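Local coordinates for protein first ORF in transposon ISC1904 (Sulfolobus solfataricus, PDB 3ILX) that is the resolvase-type domain of a transposon-encoded protein, probably a serine recombinase that binds DNA and exchanges strands, at residues Tyr34-Thr39 against Leu56-Asn61; Glu85-Lys88 against Glu93-Val96. One frame throughout, in Å; residues are numbered along the deposited sequence.

Contacts 1 and 2 lie at the two outer strands of one four-stranded parallel sheet of the resolvase-type domain, 36-41 for contact 1 and 93-96 for contact 2, each touched by a helix, 50-60 and 80-89 respectively. They are about 12 Å apart, centre to centre. These helices join them directly: Leu60 CD2 packs on Val86 CG1 at 3.7 Å, and Ile59 CD1 reaches Cys87 SG at 3.9 Å. Contact 1 is completed in the sequence before contact 2 begins. Both helices also meet the second subunit, where Arg57 of one chain pairs with Glu85 of the other. A glycerol, probably from the crystallisation liquor, sits about 4 Å from the Met58 side chain.

Contact 1: residues Tyr34-Thr39 against Leu56-Asn61; sequences YDLVIT and LRMILN
In the alpha/beta fold of this resolvase-type domain, helix 50-60 reaches across to the outer strand 36-41 of the parallel sheet through one long side chain, that of Met58, a selenomethionine. Its SE stands 4.2 Å from Leu36 CD2 and 4.5 Å from Ile38 CD1, so a single selenium spans two strand residues whose side chains emerge from the same face of the sheet. The backbones stay well apart: Leu36 CA and Met58 CA are separated by 11.7 Å. Met58 bridges this gap because its chain is extended at chi2 (178°) and then bends at chi3 (82°), so that CE runs past Leu36 and SE, slightly the nearer, makes the closest approach. Leu36 answers with CG anti to its backbone N (chi1 171°), and its CD2 branch meets the selenium obliquely.

On the strand side, Leu36 and Ile38 are held by backbone hydrogen bonds to the neighbouring strand 4-11, while Ile38 also packs on Ile6 and Tyr8. On the helix side, Met58 rests against Glu63 and Val64.

No hydrogen bond crosses between 34-39 and 56-61, and just 72 Å² is buried, both sides summed. Selenium takes the place of a methionine sulfur, and with either atom the contact is apolar and dispersive, at separations that imply light contact without interlocking.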
loop_
_atom_site.group_PDB
_atom_site.type_symbol
_atom_site.label_atom_id
_atom_site.label_comp_id
_atom_site.label_asym_id
_atom_site.label_seq_id
_atom_site.Cartn_x
_atom_site.Cartn_y
_atom_site.Cartn_z
ATOM N N TYR A 34 26.164 -10.452 4.738
ATOM C CA TYR A 34 25.226 -9.337 4.899
ATOM C C TYR A 34 25.863 -8.330 5.811
ATOM O O TYR A 34 26.715 -8.672 6.620
ATOM C CB TYR A 34 23.879 -9.820 5.448
ATOM C CG TYR A 34 24.032 -10.667 6.666
ATOM C CD1 TYR A 34 23.906 -10.122 7.951
ATOM C CD2 TYR A 34 24.332 -12.024 6.541
ATOM C CE1 TYR A 34 24.079 -10.920 9.087
ATOM C CE2 TYR A 34 24.499 -12.820 7.652
ATOM C CZ TYR A 34 24.374 -12.274 8.914
ATOM O OH TYR A 34 24.555 -13.111 9.981
ATOM N N ASP A 35 25.429 -7.083 5.666
ATOM C CA ASP A 35 25.966 -5.959 6.433
ATOM C C ASP A 35 25.130 -5.648 7.680
ATOM O O ASP A 35 25.660 -5.343 8.720
ATOM C CB ASP A 35 26.070 -4.749 5.513
ATOM C CG ASP A 35 27.111 -4.957 4.432
ATOM O OD1 ASP A 35 28.297 -5.139 4.802
ATOM O OD2 ASP A 35 26.745 -4.990 3.234
ATOM N N LEU A 36 23.819 -5.779 7.567
ATOM C CA LEU A 36 22.937 -5.423 8.658
ATOM C C LEU A 36 21.673 -6.299 8.625
ATOM O O LEU A 36 21.261 -6.770 7.552
ATOM C CB LEU A 36 22.617 -3.925 8.552
ATOM C CG LEU A 36 21.573 -3.260 9.421
ATOM C CD1 LEU A 36 22.167 -2.874 10.764
ATOM C CD2 LEU A 36 21.045 -2.039 8.675
ATOM N N VAL A 37 21.100 -6.538 9.807
ATOM C CA VAL A 37 19.810 -7.186 9.985
ATOM C C VAL A 37 18.877 -6.177 10.661
ATOM O O VAL A 37 19.213 -5.611 11.702
ATOM C CB VAL A 37 19.913 -8.458 10.854
ATOM C CG1 VAL A 37 18.552 -9.131 10.940
ATOM C CG2 VAL A 37 20.958 -9.407 10.277
ATOM N N ILE A 38 17.743 -5.904 10.023
ATOM C CA ILE A 38 16.775 -4.964 10.562
ATOM C C ILE A 38 15.516 -5.776 10.778
ATOM O O ILE A 38 15.109 -6.542 9.871
ATOM C CB ILE A 38 16.452 -3.849 9.541
ATOM C CG1 ILE A 38 17.616 -2.869 9.382
ATOM C CG2 ILE A 38 15.149 -3.114 9.910
ATOM C CD1 ILE A 38 17.400 -1.863 8.244
ATOM N N THR A 39 14.917 -5.656 11.964
ATOM C CA THR A 39 13.705 -6.438 12.265
ATOM C C THR A 39 12.599 -5.557 12.828
ATOM O O THR A 39 12.865 -4.471 13.321
ATOM C CB THR A 39 13.966 -7.564 13.285
ATOM O OG1 THR A 39 14.347 -6.999 14.545
ATOM C CG2 THR A 39 15.091 -8.497 12.816
ATOM N N LEU A 56 13.624 2.102 4.480
ATOM C CA LEU A 56 13.148 2.929 3.366
ATOM C C LEU A 56 14.001 4.199 3.199
ATOM O O LEU A 56 14.329 4.601 2.071
ATOM C CB LEU A 56 11.677 3.326 3.593
ATOM C CG LEU A 56 11.013 4.317 2.641
ATOM C CD1 LEU A 56 11.102 3.756 1.246
ATOM C CD2 LEU A 56 9.538 4.519 3.028
ATOM N N ARG A 57 14.321 4.851 4.314
ATOM C CA ARG A 57 15.152 6.041 4.278
ATOM C C ARG A 57 16.567 5.715 3.818
ATOM O O ARG A 57 17.162 6.480 3.071
ATOM C CB ARG A 57 15.155 6.750 5.635
ATOM C CG ARG A 57 13.811 7.377 5.917
ATOM C CD ARG A 57 13.581 7.671 7.391
ATOM N NE ARG A 57 12.194 8.102 7.559
ATOM C CZ ARG A 57 11.554 8.197 8.719
ATOM N NH1 ARG A 57 12.159 7.868 9.854
ATOM N NH2 ARG A 57 10.299 8.620 8.740
HETATM N N MSE A 58 17.094 4.567 4.237
HETATM C CA MSE A 58 18.421 4.189 3.783
HETATM C C MSE A 58 18.457 3.960 2.267
HETATM O O MSE A 58 19.410 4.359 1.615
HETATM C CB MSE A 58 18.916 2.938 4.509
HETATM C CG MSE A 58 19.357 3.197 5.931
HETATM SE SE MSE A 58 19.895 1.481 6.694
HETATM C CE MSE A 58 21.716 1.419 5.964
ATOM N N ILE A 59 17.439 3.282 1.735
ATOM C CA ILE A 59 17.366 3.025 0.287
ATOM C C ILE A 59 17.341 4.356 -0.456
ATOM O O ILE A 59 18.111 4.576 -1.394
ATOM C CB ILE A 59 16.114 2.198 -0.086
ATOM C CG1 ILE A 59 16.212 0.788 0.492
ATOM C CG2 ILE A 59 15.907 2.134 -1.626
ATOM C CD1 ILE A 59 14.872 0.016 0.521
ATOM N N LEU A 60 16.451 5.241 -0.007
ATOM C CA LEU A 60 16.258 6.565 -0.577
ATOM C C LEU A 60 17.502 7.444 -0.472
ATOM O O LEU A 60 17.693 8.345 -1.303
ATOM C CB LEU A 60 15.075 7.266 0.096
ATOM C CG LEU A 60 13.666 6.781 -0.272
ATOM C CD1 LEU A 60 12.608 7.288 0.751
ATOM C CD2 LEU A 60 13.307 7.187 -1.706
ATOM N N ASN A 61 18.329 7.184 0.544
ATOM C CA ASN A 61 19.606 7.868 0.715
ATOM C C ASN A 61 20.779 7.144 0.027
ATOM O O ASN A 61 21.937 7.443 0.290
ATOM C CB ASN A 61 19.909 8.109 2.193
ATOM C CG ASN A 61 20.988 9.204 2.408
ATOM O OD1 ASN A 61 21.158 10.116 1.589
ATOM N ND2 ASN A 61 21.722 9.099 3.502
#

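Contact 2: residues Glu85-Lys88 against Glu93-Val96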
loop_
_atom_site.group_PDB
_atom_site.type_symbol
_atom_site.label_atom_id
_atom_site.label_comp_id
_atom_site.label_asym_id
_atom_site.label_seq_id
_atom_site.Cartn_x
_atom_site.Cartn_y
_atom_site.Cartn_z
ATOM N N GLU A 85 9.808 0.058 -7.363
ATOM C CA GLU A 85 10.081 1.203 -8.212
ATOM C C GLU A 85 11.122 2.070 -7.520
ATOM O O GLU A 85 12.091 2.514 -8.150
ATOM C CB GLU A 85 8.799 1.981 -8.503
ATOM C CG GLU A 85 7.821 1.302 -9.461
ATOM C CD GLU A 85 8.351 1.205 -10.862
ATOM O OE1 GLU A 85 9.144 2.073 -11.284
ATOM O OE2 GLU A 85 7.953 0.266 -11.579
ATOM N N VAL A 86 10.933 2.261 -6.208
ATOM C CA VAL A 86 11.867 3.032 -5.394
ATOM C C VAL A 86 13.263 2.430 -5.447
ATOM O O VAL A 86 14.253 3.127 -5.682
ATOM C CB VAL A 86 11.373 3.122 -3.924
ATOM C CG1 VAL A 86 12.434 3.812 -3.040
ATOM C CG2 VAL A 86 10.054 3.913 -3.876
ATOM N N CYS A 87 13.338 1.116 -5.243
ATOM C CA CYS A 87 14.636 0.430 -5.262
ATOM C C CYS A 87 15.321 0.540 -6.615
ATOM O O CYS A 87 16.542 0.751 -6.690
ATOM C CB CYS A 87 14.443 -1.029 -4.876
ATOM S SG CYS A 87 14.096 -1.171 -3.136
ATOM N N LYS A 88 14.536 0.405 -7.684
ATOM C CA LYS A 88 15.076 0.460 -9.041
ATOM C C LYS A 88 15.748 1.825 -9.254
ATOM O O LYS A 88 16.884 1.904 -9.710
ATOM C CB LYS A 88 13.982 0.166 -10.069
ATOM C CG LYS A 88 14.453 0.146 -11.536
ATOM C CD LYS A 88 13.365 -0.429 -12.487
ATOM C CE LYS A 88 12.122 0.468 -12.550
ATOM N NZ LYS A 88 10.885 -0.226 -13.070
ATOM N N GLU A 93 18.077 -3.655 -5.125
ATOM C CA GLU A 93 17.284 -4.797 -5.557
ATOM C C GLU A 93 16.685 -5.424 -4.310
ATOM O O GLU A 93 17.356 -5.553 -3.310
ATOM C CB GLU A 93 18.226 -5.758 -6.271
ATOM C CG GLU A 93 17.958 -7.213 -6.146
ATOM C CD GLU A 93 19.089 -8.025 -6.755
ATOM O OE1 GLU A 93 20.295 -7.657 -6.560
ATOM O OE2 GLU A 93 18.775 -9.030 -7.446
ATOM N N ILE A 94 15.398 -5.731 -4.339
ATOM C CA ILE A 94 14.768 -6.472 -3.253
ATOM C C ILE A 94 14.807 -7.908 -3.712
ATOM O O ILE A 94 14.366 -8.191 -4.812
ATOM C CB ILE A 94 13.312 -6.094 -3.048
ATOM C CG1 ILE A 94 13.179 -4.684 -2.478
ATOM C CG2 ILE A 94 12.622 -7.046 -2.081
ATOM C CD1 ILE A 94 11.908 -4.014 -3.036
ATOM N N VAL A 95 15.337 -8.789 -2.868
ATOM C CA VAL A 95 15.327 -10.236 -3.092
ATOM C C VAL A 95 14.367 -10.875 -2.101
ATOM O O VAL A 95 14.429 -10.604 -0.886
ATOM C CB VAL A 95 16.726 -10.880 -2.924
ATOM C CG1 VAL A 95 16.684 -12.439 -3.250
ATOM C CG2 VAL A 95 17.709 -10.182 -3.812
ATOM N N VAL A 96 13.450 -11.680 -2.624
ATOM C CA VAL A 96 12.519 -12.435 -1.803
ATOM C C VAL A 96 12.938 -13.881 -1.989
ATOM O O VAL A 96 13.178 -14.320 -3.129
ATOM C CB VAL A 96 11.008 -12.150 -2.165
ATOM C CG1 VAL A 96 10.609 -10.697 -1.839
ATOM C CG2 VAL A 96 10.712 -12.392 -3.639
#
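Cys87 and Ile94 meet because both first torsions set the reaching atom anti to its own carbonyl carbon: chi1 is -73° for Cys87, placing SG, and -70° for Ile94, placing CG1. From there Ile94 turns through an unusual chi2 of 146°, away from the staggered value, and the end of its longer branch lies alongside the sulfur. SG is 3.6 Å from Ile94 CD1 and 3.7 Å from Ile94 CG1, nearly equal separations that show the thiol sulfur resting against the CG1-CD1 bond and not against one methyl alone.

The pair joins the end region of helix 80-89 to strand 93-96, the outer strand of the parallel sheet. Both belong to a beta-alpha-beta crossover that leads from strand 64-69 through helices 72-75 and 80-89 to the adjacent parallel strand 93-96, where Glu93 and Val95 form backbone hydrogen bonds with Val67. The connection from helix to strand is short, and the CA atoms of Cys87 and Glu93 lie 5.9 Å apart. Cys87 CB comes to 4.5 Å from Glu93 N, while the CB of Glu93 points away from the helix and its OE1 forms a salt bridge with Arg66 NE. Ile94 also packs on Phe80, Leu83 and Leu75.

One turn of the helix carries a separate polar link: Lys88 NZ lies 3.3 Å from Glu85 OE2, a salt bridge whose hydrogen bonds are weak, and the same OE2 has a second cationic partner in Arg57 of the second subunit.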